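Local coordinates for 5'-tyrosyl-DNA phosphodiesterase (Caenorhabditis elegans, PDB 4FVA), which belongs to the endonuclease/exonuclease/phosphatase family of the DNase I-like clan and carries a bound magnesium ion, at residues His94-Phe99 with Thr107-Glu112; Thr81-Ser86 with Leu122-Leu127; Asp182-Ala187 with Val227-Glu232; Phe12-Met17 with Pro45-Leu50. All coordinates share one frame; numbering follows the deposited sequence.

Overall arrangement
Two facing mixed sheets organise the four contacts. Contacts 1 and 4 each pair strands within a sheet, but in different sheets: contact 1 is an antiparallel hairpin, partly buried, its centre about 13 Å from that of the chain, and contact 4 is a parallel, mostly buried pairing. Contact 2, fully buried, its centre about 6 Å from that of the chain, joins the two sheets through side chains instead of backbone bonds; strand 107-115 of contact 1 lies beside its strand 118-126, and strand 47-53 of contact 4 beside its strand 80-86. Contact 3, partly buried and across the chain's centre from contact 1, relies on aromatic and alanine packing where a short helix meets an edge strand.

Contact 1. Residues His94-Phe99 with Thr107-Glu112; sequences HDVIHF and TLQILE
His-94 accepts a hydrogen bond at ring NE2 from the side-chain amide NE2 of Gln-109, 3.0 Å away and 165° at the hydrogen. The donor stands 22° out of the imidazole plane, although the bond lies in the amide plane of Gln-109. With CG anti to the backbone N (chi1 -179°) and the chain extended beyond it, Gln-109 carries the amide across to the ring. Both amide atoms have further partners: NE2 also bonds Tyr-71 O, and OE1 bonds Thr-81 OG1. Beneath these side chains, strands 90-98 and 107-115 form an antiparallel hairpin with reciprocal backbone bonds. Asp-95 N donates to Ile-110 O, and Ile-110 N returns to Asp-95 O at 2.7 Å. Ile-97 N donates to Leu-108 O, and Leu-108 N to Ile-97 O at 2.6 Å. Where Ile-97, Leu-108 and Ile-110 meet, the sheet face is apolar, Ile-97 CD1 lying 3.9 Å from Ile-110 CD1. The opposite face is mixed: besides the His-94 bond, Thr-107 CG2 sits over the His-98 ring, 3.7 Å from its centroid, in CH-pi contact. An accepting NE2 suggests a neutral His-94, probably protonated at ND1, its ring probably restrained by this bond and the edge-to-face packing of Tyr-71.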
# COMPACT_ATOMS: atom_id res chain seq x y z
N HIS A 94 6.54 11.78 -11.03
CA HIS A 94 5.73 11.59 -9.85
C HIS A 94 4.45 12.34 -10.09
O HIS A 94 4.46 13.57 -10.11
CB HIS A 94 6.43 12.11 -8.59
CG HIS A 94 5.62 11.92 -7.33
ND1 HIS A 94 5.68 12.80 -6.28
CD2 HIS A 94 4.74 10.96 -6.98
CE1 HIS A 94 4.88 12.38 -5.31
NE2 HIS A 94 4.29 11.27 -5.71
N ASP A 95 3.34 11.62 -10.22
CA ASP A 95 2.06 12.24 -10.54
C ASP A 95 1.05 11.93 -9.45
O ASP A 95 0.95 10.79 -9.01
CB ASP A 95 1.53 11.71 -11.87
CG ASP A 95 2.41 12.12 -13.06
OD1 ASP A 95 3.26 13.03 -12.92
OD2 ASP A 95 2.28 11.50 -14.14
N VAL A 96 0.28 12.93 -9.04
CA VAL A 96 -0.73 12.73 -8.03
C VAL A 96 -2.05 13.10 -8.63
O VAL A 96 -2.32 14.28 -8.87
CB VAL A 96 -0.46 13.61 -6.77
CG1 VAL A 96 -1.62 13.49 -5.75
CG2 VAL A 96 0.88 13.26 -6.13
N ILE A 97 -2.90 12.11 -8.84
CA ILE A 97 -4.21 12.38 -9.41
C ILE A 97 -5.23 12.44 -8.29
O ILE A 97 -5.42 11.45 -7.56
CB ILE A 97 -4.65 11.28 -10.38
CG1 ILE A 97 -3.59 11.07 -11.47
CG2 ILE A 97 -6.02 11.62 -10.97
CD1 ILE A 97 -3.89 9.89 -12.37
N HIS A 98 -5.88 13.59 -8.16
CA HIS A 98 -6.95 13.76 -7.17
C HIS A 98 -8.27 13.19 -7.68
O HIS A 98 -8.75 13.57 -8.75
CB HIS A 98 -7.10 15.24 -6.79
CG HIS A 98 -5.96 15.76 -5.96
ND1 HIS A 98 -4.69 15.95 -6.47
CD2 HIS A 98 -5.91 16.16 -4.67
CE1 HIS A 98 -3.90 16.42 -5.52
NE2 HIS A 98 -4.62 16.56 -4.42
N PHE A 99 -8.85 12.24 -6.94
CA PHE A 99 -10.14 11.68 -7.32
C PHE A 99 -11.17 12.80 -7.26
O PHE A 99 -11.37 13.43 -6.21
CB PHE A 99 -10.55 10.53 -6.40
CG PHE A 99 -9.64 9.33 -6.48
CD1 PHE A 99 -9.16 8.88 -7.69
CD2 PHE A 99 -9.32 8.62 -5.33
CE1 PHE A 99 -8.34 7.76 -7.76
CE2 PHE A 99 -8.50 7.49 -5.38
CZ PHE A 99 -8.01 7.06 -6.60
N THR A 107 -6.38 10.28 -3.54
CA THR A 107 -5.60 10.48 -4.73
C THR A 107 -5.08 9.15 -5.26
O THR A 107 -5.00 8.15 -4.53
CB THR A 107 -4.35 11.35 -4.42
OG1 THR A 107 -3.60 10.72 -3.37
CG2 THR A 107 -4.76 12.76 -3.97
N LEU A 108 -4.70 9.14 -6.53
CA LEU A 108 -3.93 8.03 -7.07
C LEU A 108 -2.53 8.58 -7.24
O LEU A 108 -2.30 9.46 -8.07
CB LEU A 108 -4.50 7.55 -8.40
CG LEU A 108 -3.78 6.39 -9.09
CD1 LEU A 108 -3.70 5.22 -8.15
CD2 LEU A 108 -4.56 6.00 -10.35
N GLN A 109 -1.61 8.07 -6.43
CA GLN A 109 -0.22 8.53 -6.44
C GLN A 109 0.58 7.61 -7.33
O GLN A 109 0.66 6.40 -7.08
CB GLN A 109 0.36 8.54 -5.02
CG GLN A 109 1.81 9.03 -4.93
CD GLN A 109 2.36 8.96 -3.53
OE1 GLN A 109 1.86 8.19 -2.70
NE2 GLN A 109 3.40 9.76 -3.24
N ILE A 110 1.20 8.17 -8.38
CA ILE A 110 1.90 7.35 -9.36
C ILE A 110 3.36 7.72 -9.42
O ILE A 110 3.69 8.89 -9.67
CB ILE A 110 1.27 7.48 -10.77
CG1 ILE A 110 -0.19 7.04 -10.74
CG2 ILE A 110 2.00 6.59 -11.78
CD1 ILE A 110 -0.95 7.32 -12.06
N LEU A 111 4.24 6.76 -9.15
CA LEU A 111 5.66 7.00 -9.32
C LEU A 111 6.14 6.06 -10.42
O LEU A 111 6.00 4.84 -10.32
CB LEU A 111 6.44 6.75 -8.02
CG LEU A 111 7.89 7.27 -7.94
CD1 LEU A 111 7.90 8.80 -7.81
CD2 LEU A 111 8.67 6.63 -6.79
N GLU A 112 6.71 6.66 -11.46
CA GLU A 112 7.21 5.93 -12.62
C GLU A 112 8.73 6.04 -12.63
O GLU A 112 9.28 7.13 -12.42
CB GLU A 112 6.64 6.54 -13.91
CG GLU A 112 7.23 5.97 -15.19
CD GLU A 112 6.83 6.75 -16.43
OE1 GLU A 112 5.80 7.47 -16.40
OE2 GLU A 112 7.57 6.67 -17.43

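Contact 2. Residues Thr81-Ser86 with Leu122-Leu127; sequences TAILVS and LLNTHL. With EDO (1,2-ethanediol), chain H.
Leu-122 pushes its CD1 methyl between two branches of the facing strand, 3.5 Å from Val-85 CG1 and 3.8 Å from Ile-83 CG2. This is the tight part. Next to it the Ile-83 and Asn-124 side chains overlap along their flanks, running antiparallel, with Ile-83 CG1 3.8 Å from Asn-124 CB. Because Asn-124 CG is anti to its backbone N (chi1 -178°), the amide extends toward strand 80-86, and ND2 comes within 3.6 Å of Thr-81 CB. Outside partners satisfy that buried amide: ND2 bonds Leu-50 O, and OD1 bonds Gln-51 NE2. Toward Thr-81 the packing gives way to water. One molecule donates to Thr-81 OG1, at 2.7 Å, and to Asn-124 O, at 3.0 Å, while Thr-81 OG1 also bonds Gln-109 OE1. On the other branch, Thr-81 CG2 reaches His-126 CB only at 4.3 Å; the imidazole turns from Thr-81, and His-126 NE2 bonds a malonate ion. At the far end Ser-86 OG makes a weak bond to 1,2-ethanediol. The segment axes stay 7.5 Å apart at 154°, as between facing sheets: strand 80-86 lies between strands 68-72 and 47-53 in one, strand 118-126 between 107-115 and 159-163 in the other.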
# COMPACT_ATOMS: atom_id res chain seq x y z
N THR A 81 -0.63 10.06 1.34
CA THR A 81 0.07 8.80 1.15
C THR A 81 1.55 9.03 0.86
O THR A 81 1.98 10.16 0.64
CB THR A 81 -0.57 7.96 0.03
OG1 THR A 81 -0.46 8.66 -1.21
CG2 THR A 81 -2.04 7.70 0.33
N ALA A 82 2.33 7.95 0.86
CA ALA A 82 3.74 8.07 0.52
C ALA A 82 4.18 6.84 -0.25
O ALA A 82 3.66 5.74 -0.04
CB ALA A 82 4.59 8.26 1.78
N ILE A 83 5.16 7.03 -1.13
CA ILE A 83 5.83 5.91 -1.78
C ILE A 83 7.31 6.06 -1.49
O ILE A 83 7.89 7.13 -1.75
CB ILE A 83 5.58 5.90 -3.31
CG1 ILE A 83 4.06 5.82 -3.60
CG2 ILE A 83 6.33 4.73 -4.00
CD1 ILE A 83 3.72 5.85 -5.08
N LEU A 84 7.92 5.03 -0.92
CA LEU A 84 9.35 5.04 -0.65
C LEU A 84 10.01 4.00 -1.53
O LEU A 84 9.54 2.85 -1.59
CB LEU A 84 9.65 4.74 0.83
CG LEU A 84 9.20 5.75 1.90
CD1 LEU A 84 7.68 5.69 2.13
CD2 LEU A 84 9.95 5.51 3.20
N VAL A 85 11.10 4.39 -2.19
CA VAL A 85 11.84 3.49 -3.06
C VAL A 85 13.33 3.50 -2.76
O VAL A 85 13.88 4.48 -2.25
CB VAL A 85 11.63 3.81 -4.55
CG1 VAL A 85 10.14 3.63 -4.96
CG2 VAL A 85 12.12 5.22 -4.85
N SER A 86 13.98 2.40 -3.09
CA SER A 86 15.43 2.32 -3.04
C SER A 86 16.07 3.54 -3.71
O SER A 86 15.51 4.11 -4.64
CB SER A 86 15.89 1.05 -3.75
OG SER A 86 17.28 1.09 -3.97
N LEU A 122 4.47 2.50 -10.12
CA LEU A 122 3.98 2.30 -8.76
C LEU A 122 2.75 3.16 -8.59
O LEU A 122 2.83 4.38 -8.75
CB LEU A 122 5.04 2.70 -7.73
CG LEU A 122 6.40 1.99 -7.87
CD1 LEU A 122 7.40 2.44 -6.79
CD2 LEU A 122 6.18 0.49 -7.82
N LEU A 123 1.62 2.54 -8.28
CA LEU A 123 0.37 3.25 -8.07
C LEU A 123 -0.19 2.95 -6.67
O LEU A 123 -0.58 1.82 -6.38
CB LEU A 123 -0.65 2.87 -9.14
CG LEU A 123 -0.28 3.18 -10.60
CD1 LEU A 123 0.62 2.10 -11.20
CD2 LEU A 123 -1.53 3.38 -11.43
N ASN A 124 -0.21 3.98 -5.83
CA ASN A 124 -0.60 3.87 -4.43
C ASN A 124 -1.83 4.72 -4.17
O ASN A 124 -1.88 5.90 -4.54
CB ASN A 124 0.58 4.33 -3.55
CG ASN A 124 0.30 4.21 -2.06
OD1 ASN A 124 -0.55 3.43 -1.63
ND2 ASN A 124 1.03 4.99 -1.25
N THR A 125 -2.83 4.13 -3.51
CA THR A 125 -4.06 4.85 -3.24
C THR A 125 -4.66 4.46 -1.91
O THR A 125 -4.32 3.43 -1.34
CB THR A 125 -5.12 4.67 -4.35
OG1 THR A 125 -6.17 5.63 -4.17
CG2 THR A 125 -5.70 3.25 -4.31
N HIS A 126 -5.54 5.31 -1.42
CA HIS A 126 -6.33 5.03 -0.24
C HIS A 126 -7.77 5.32 -0.64
O HIS A 126 -8.20 6.47 -0.59
CB HIS A 126 -5.91 5.97 0.90
CG HIS A 126 -6.63 5.75 2.19
ND1 HIS A 126 -6.50 6.60 3.27
CD2 HIS A 126 -7.51 4.79 2.56
CE1 HIS A 126 -7.26 6.16 4.26
NE2 HIS A 126 -7.88 5.07 3.86
N LEU A 127 -8.52 4.30 -1.05
CA LEU A 127 -9.86 4.54 -1.62
C LEU A 127 -10.88 4.99 -0.58
O LEU A 127 -10.72 4.73 0.62
CB LEU A 127 -10.36 3.31 -2.38
CG LEU A 127 -9.46 2.87 -3.55
CD1 LEU A 127 -10.14 1.77 -4.38
CD2 LEU A 127 -9.07 4.08 -4.40
C1 EDO H . 16.55 -0.38 1.27
O1 EDO H . 17.38 0.79 1.34
C2 EDO H . 16.32 -0.73 -0.19
O2 EDO H . 17.38 -0.18 -0.98
O HOH W 1 -2.61 8.19 -2.82

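Contact 3. Residues Asp182-Ala187 with Val227-Glu232; sequences DAWEAA and VKFTLE
Trp-184 and Phe-229 make a T-shaped (edge-to-face) pair, the indole edge directed at the phenyl face. The five-membered ring and the phenyl centroid are 5.3 Å apart, and the planes are turned 71° against each other. Trp-184 CD1 does the touching at the edge, 3.9 Å from Phe-229 CD1. The same indole side chain also lays its CB over the middle of the phenyl face in a CH-pi contact, 4.0 Å from the centroid and 11° off the ring normal. Phe-229 is brought against the helix because CG is anti to its backbone N (chi1 -171°), which sends the ring out from the strand toward the first turn. The indole is held by its own polar atom too, since Trp-184 NE1 bonds Asp-190 O.

Three alanines fill the remaining junction. Ala-187 CB meets Phe-229 CB at 3.6 Å, at the root of the phenyl ring, and Ala-186 CB meets Val-227 CG1, also at 3.6 Å. Ala-183 CB lies more distantly against Val-227 CG2 and Phe-229 CD2. No direct hydrogen bond joins the segments; a water accepts from Val-227 N at 3.1 Å and donates weakly to Ala-186 O.

Asp-182 starts the short helix as its N-cap: OD1 accepts weakly from both Trp-184 N and Glu-185 N, and OD2 forms a salt bridge with Arg-214. Helix 183-186 follows strand 181-182, which pairs with strand 212-221 in one sheet, whereas strand 226-232 is the outermost strand of the other, beside strand 249-255.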
# COMPACT_ATOMS: atom_id res chain seq x y z
N ASP A 182 -4.03 -10.44 -8.33
CA ASP A 182 -4.03 -10.04 -6.94
C ASP A 182 -2.93 -10.83 -6.23
O ASP A 182 -2.92 -12.06 -6.25
CB ASP A 182 -5.40 -10.32 -6.34
CG ASP A 182 -5.48 -9.99 -4.87
OD1 ASP A 182 -4.48 -10.22 -4.16
OD2 ASP A 182 -6.56 -9.54 -4.42
N ALA A 183 -1.99 -10.11 -5.63
CA ALA A 183 -0.81 -10.75 -5.02
C ALA A 183 -1.18 -11.81 -3.99
O ALA A 183 -0.59 -12.89 -3.96
CB ALA A 183 0.12 -9.69 -4.41
N TRP A 184 -2.13 -11.50 -3.12
CA TRP A 184 -2.53 -12.48 -2.11
C TRP A 184 -3.11 -13.75 -2.71
O TRP A 184 -2.81 -14.86 -2.25
CB TRP A 184 -3.53 -11.88 -1.14
CG TRP A 184 -4.08 -12.92 -0.20
CD1 TRP A 184 -3.44 -13.49 0.87
CD2 TRP A 184 -5.40 -13.48 -0.22
NE1 TRP A 184 -4.27 -14.38 1.50
CE2 TRP A 184 -5.48 -14.39 0.86
CE3 TRP A 184 -6.52 -13.30 -1.04
CZ2 TRP A 184 -6.64 -15.13 1.13
CZ3 TRP A 184 -7.67 -14.04 -0.77
CH2 TRP A 184 -7.72 -14.93 0.31
N GLU A 185 -3.97 -13.58 -3.71
CA GLU A 185 -4.56 -14.71 -4.41
C GLU A 185 -3.51 -15.53 -5.13
O GLU A 185 -3.48 -16.75 -5.01
CB GLU A 185 -5.61 -14.23 -5.42
CG GLU A 185 -6.88 -13.69 -4.81
CD GLU A 185 -7.81 -13.17 -5.88
OE1 GLU A 185 -8.90 -12.65 -5.55
OE2 GLU A 185 -7.44 -13.29 -7.07
N ALA A 186 -2.64 -14.86 -5.88
CA ALA A 186 -1.59 -15.53 -6.65
C ALA A 186 -0.59 -16.26 -5.76
O ALA A 186 0.11 -17.18 -6.19
CB ALA A 186 -0.88 -14.54 -7.57
N ALA A 187 -0.48 -15.82 -4.51
CA ALA A 187 0.42 -16.47 -3.57
C ALA A 187 -0.22 -17.71 -2.96
O ALA A 187 0.45 -18.47 -2.26
CB ALA A 187 0.86 -15.50 -2.47
N VAL A 227 4.93 -14.99 -6.70
CA VAL A 227 4.81 -14.03 -5.61
C VAL A 227 4.71 -14.74 -4.27
O VAL A 227 4.02 -15.75 -4.13
CB VAL A 227 3.60 -13.07 -5.83
CG1 VAL A 227 2.33 -13.85 -6.01
CG2 VAL A 227 3.46 -12.08 -4.67
N LYS A 228 5.43 -14.22 -3.28
CA LYS A 228 5.24 -14.64 -1.90
C LYS A 228 4.57 -13.49 -1.12
O LYS A 228 4.84 -12.32 -1.39
CB LYS A 228 6.59 -15.01 -1.28
CG LYS A 228 7.05 -16.41 -1.70
CD LYS A 228 8.52 -16.66 -1.38
CE LYS A 228 8.79 -18.16 -1.23
NZ LYS A 228 10.25 -18.45 -1.17
N PHE A 229 3.73 -13.82 -0.13
CA PHE A 229 2.89 -12.82 0.53
C PHE A 229 2.82 -13.09 2.04
O PHE A 229 2.51 -14.21 2.46
CB PHE A 229 1.47 -12.85 -0.07
CG PHE A 229 0.57 -11.70 0.39
CD1 PHE A 229 -0.04 -11.74 1.63
CD2 PHE A 229 0.34 -10.62 -0.44
CE1 PHE A 229 -0.88 -10.69 2.05
CE2 PHE A 229 -0.47 -9.58 -0.05
CZ PHE A 229 -1.08 -9.60 1.20
N THR A 230 3.17 -12.09 2.84
CA THR A 230 3.08 -12.20 4.31
C THR A 230 2.42 -10.97 4.92
O THR A 230 2.27 -9.95 4.25
CB THR A 230 4.46 -12.37 4.97
OG1 THR A 230 5.21 -11.15 4.81
CG2 THR A 230 5.24 -13.53 4.36
N LEU A 231 2.05 -11.07 6.19
CA LEU A 231 1.53 -9.91 6.91
C LEU A 231 2.59 -9.45 7.88
O LEU A 231 3.34 -10.28 8.39
CB LEU A 231 0.24 -10.27 7.66
CG LEU A 231 -0.90 -10.67 6.73
CD1 LEU A 231 -2.18 -11.01 7.50
CD2 LEU A 231 -1.15 -9.53 5.74
N GLU A 232 2.64 -8.15 8.15
CA GLU A 232 3.66 -7.62 9.06
C GLU A 232 3.04 -6.60 10.01
O GLU A 232 1.90 -6.18 9.82
CB GLU A 232 4.80 -7.00 8.27
CG GLU A 232 5.39 -7.90 7.19
CD GLU A 232 6.25 -9.02 7.79
OE1 GLU A 232 6.62 -8.93 8.98
OE2 GLU A 232 6.58 -9.97 7.05
O HOH W 2 3.43 -17.74 -6.94

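Contact 4. Residues Phe12-Met17 with Pro45-Leu50; sequences FEVSVM and PDILFL
Val-14 opens the pairing by placing CG2 3.8 Å from Ile-47 CD1, where strands 13-20 and 47-53, linked through helix 29-43 as a beta-alpha-beta unit, run parallel. At Ser-15 the polar bonds converge. Its backbone N donates to Asp-46 OD2 at 2.9 Å with 161° at the hydrogen, meeting the carboxylate oxygen on its anti side and 20° out of plane. Chi1 of 60° sets Ser-15 OG between its backbone N and carbonyl carbon, from where it accepts from Asp-46 N at 2.9 Å. Ser-15 and Asp-46 thus exchange bonds in both directions, holding the loop just before strand 47-53. Ser-15 O also accepts from Ile-47 N at 3.0 Å, beginning the regular parallel pattern. Val-16 then faces Ile-47 on one side of the sheet, its CG2 packing on Ile-47 CB. Met-17 runs alongside Leu-48 on the other side, CG at 3.6 Å from Leu-48 CD1, while its CB leans on Pro-45 CB at 3.7 Å. Strand 249-255 flanks this pair from beyond strand 13-20, and strand 80-86 from beyond strand 47-53. Met-17 N donates to Ile-47 O at 2.9 Å, and Met-17 O receives Phe-49 N at 2.7 Å.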
# COMPACT_ATOMS: atom_id res chain seq x y z
N PHE A 12 15.70 -12.42 -10.52
CA PHE A 12 15.24 -11.06 -10.28
C PHE A 12 14.16 -11.11 -9.22
O PHE A 12 13.28 -11.98 -9.26
CB PHE A 12 14.70 -10.39 -11.54
CG PHE A 12 14.44 -8.91 -11.36
CD1 PHE A 12 13.31 -8.48 -10.67
CD2 PHE A 12 15.30 -7.97 -11.90
CE1 PHE A 12 13.06 -7.13 -10.50
CE2 PHE A 12 15.06 -6.62 -11.74
CZ PHE A 12 13.94 -6.19 -11.04
N GLU A 13 14.21 -10.19 -8.27
CA GLU A 13 13.27 -10.22 -7.17
C GLU A 13 13.04 -8.80 -6.65
O GLU A 13 13.97 -8.00 -6.59
CB GLU A 13 13.82 -11.17 -6.10
CG GLU A 13 13.08 -11.26 -4.80
CD GLU A 13 13.62 -12.40 -3.95
OE1 GLU A 13 14.41 -13.21 -4.49
OE2 GLU A 13 13.26 -12.50 -2.76
N VAL A 14 11.79 -8.47 -6.35
CA VAL A 14 11.46 -7.16 -5.79
C VAL A 14 10.34 -7.31 -4.75
O VAL A 14 9.36 -8.03 -5.00
CB VAL A 14 11.07 -6.13 -6.86
CG1 VAL A 14 9.89 -6.63 -7.67
CG2 VAL A 14 10.73 -4.80 -6.22
N SER A 15 10.51 -6.68 -3.59
CA SER A 15 9.51 -6.77 -2.53
C SER A 15 8.73 -5.46 -2.37
O SER A 15 9.31 -4.36 -2.35
CB SER A 15 10.15 -7.16 -1.19
OG SER A 15 11.13 -6.22 -0.81
N VAL A 16 7.41 -5.57 -2.26
CA VAL A 16 6.57 -4.40 -2.10
C VAL A 16 5.75 -4.57 -0.84
O VAL A 16 5.09 -5.59 -0.64
CB VAL A 16 5.63 -4.20 -3.29
CG1 VAL A 16 4.81 -2.91 -3.10
CG2 VAL A 16 6.42 -4.15 -4.60
N MET A 17 5.82 -3.56 0.02
CA MET A 17 5.10 -3.54 1.28
C MET A 17 4.13 -2.37 1.25
O MET A 17 4.46 -1.31 0.71
CB MET A 17 6.08 -3.38 2.45
CG MET A 17 5.42 -3.29 3.82
SD MET A 17 6.68 -3.40 5.09
CE MET A 17 5.80 -2.77 6.50
N PRO A 45 11.79 -3.77 2.83
CA PRO A 45 11.18 -3.93 1.50
C PRO A 45 11.88 -3.04 0.49
O PRO A 45 12.44 -2.00 0.90
CB PRO A 45 9.75 -3.43 1.72
CG PRO A 45 9.88 -2.41 2.85
CD PRO A 45 10.96 -2.96 3.74
N ASP A 46 11.88 -3.42 -0.80
CA ASP A 46 12.48 -2.57 -1.82
C ASP A 46 11.61 -1.35 -2.06
O ASP A 46 12.11 -0.25 -2.34
CB ASP A 46 12.64 -3.33 -3.14
CG ASP A 46 13.57 -4.52 -3.02
OD1 ASP A 46 14.71 -4.33 -2.54
OD2 ASP A 46 13.16 -5.63 -3.40
N ILE A 47 10.31 -1.56 -1.96
CA ILE A 47 9.33 -0.52 -2.25
C ILE A 47 8.29 -0.53 -1.14
O ILE A 47 7.83 -1.58 -0.72
CB ILE A 47 8.65 -0.78 -3.62
CG1 ILE A 47 9.69 -0.71 -4.75
CG2 ILE A 47 7.53 0.23 -3.87
CD1 ILE A 47 9.19 -1.31 -6.05
N LEU A 48 7.94 0.66 -0.66
CA LEU A 48 6.98 0.76 0.43
C LEU A 48 5.89 1.78 0.12
O LEU A 48 6.20 2.93 -0.19
CB LEU A 48 7.69 1.11 1.73
CG LEU A 48 6.83 1.46 2.95
CD1 LEU A 48 6.12 0.19 3.48
CD2 LEU A 48 7.68 2.11 4.06
N PHE A 49 4.64 1.34 0.18
CA PHE A 49 3.47 2.22 0.10
C PHE A 49 2.93 2.53 1.49
O PHE A 49 2.68 1.62 2.27
CB PHE A 49 2.35 1.53 -0.69
CG PHE A 49 2.61 1.36 -2.16
CD1 PHE A 49 3.78 1.82 -2.74
CD2 PHE A 49 1.67 0.73 -2.97
CE1 PHE A 49 4.00 1.68 -4.12
CE2 PHE A 49 1.88 0.57 -4.34
CZ PHE A 49 3.05 1.05 -4.92
N LEU A 50 2.71 3.81 1.81
CA LEU A 50 2.03 4.18 3.06
C LEU A 50 0.74 4.94 2.77
O LEU A 50 0.66 5.69 1.79
CB LEU A 50 2.92 5.07 3.93
CG LEU A 50 4.29 4.49 4.33
CD1 LEU A 50 5.07 5.53 5.13
CD2 LEU A 50 4.08 3.20 5.14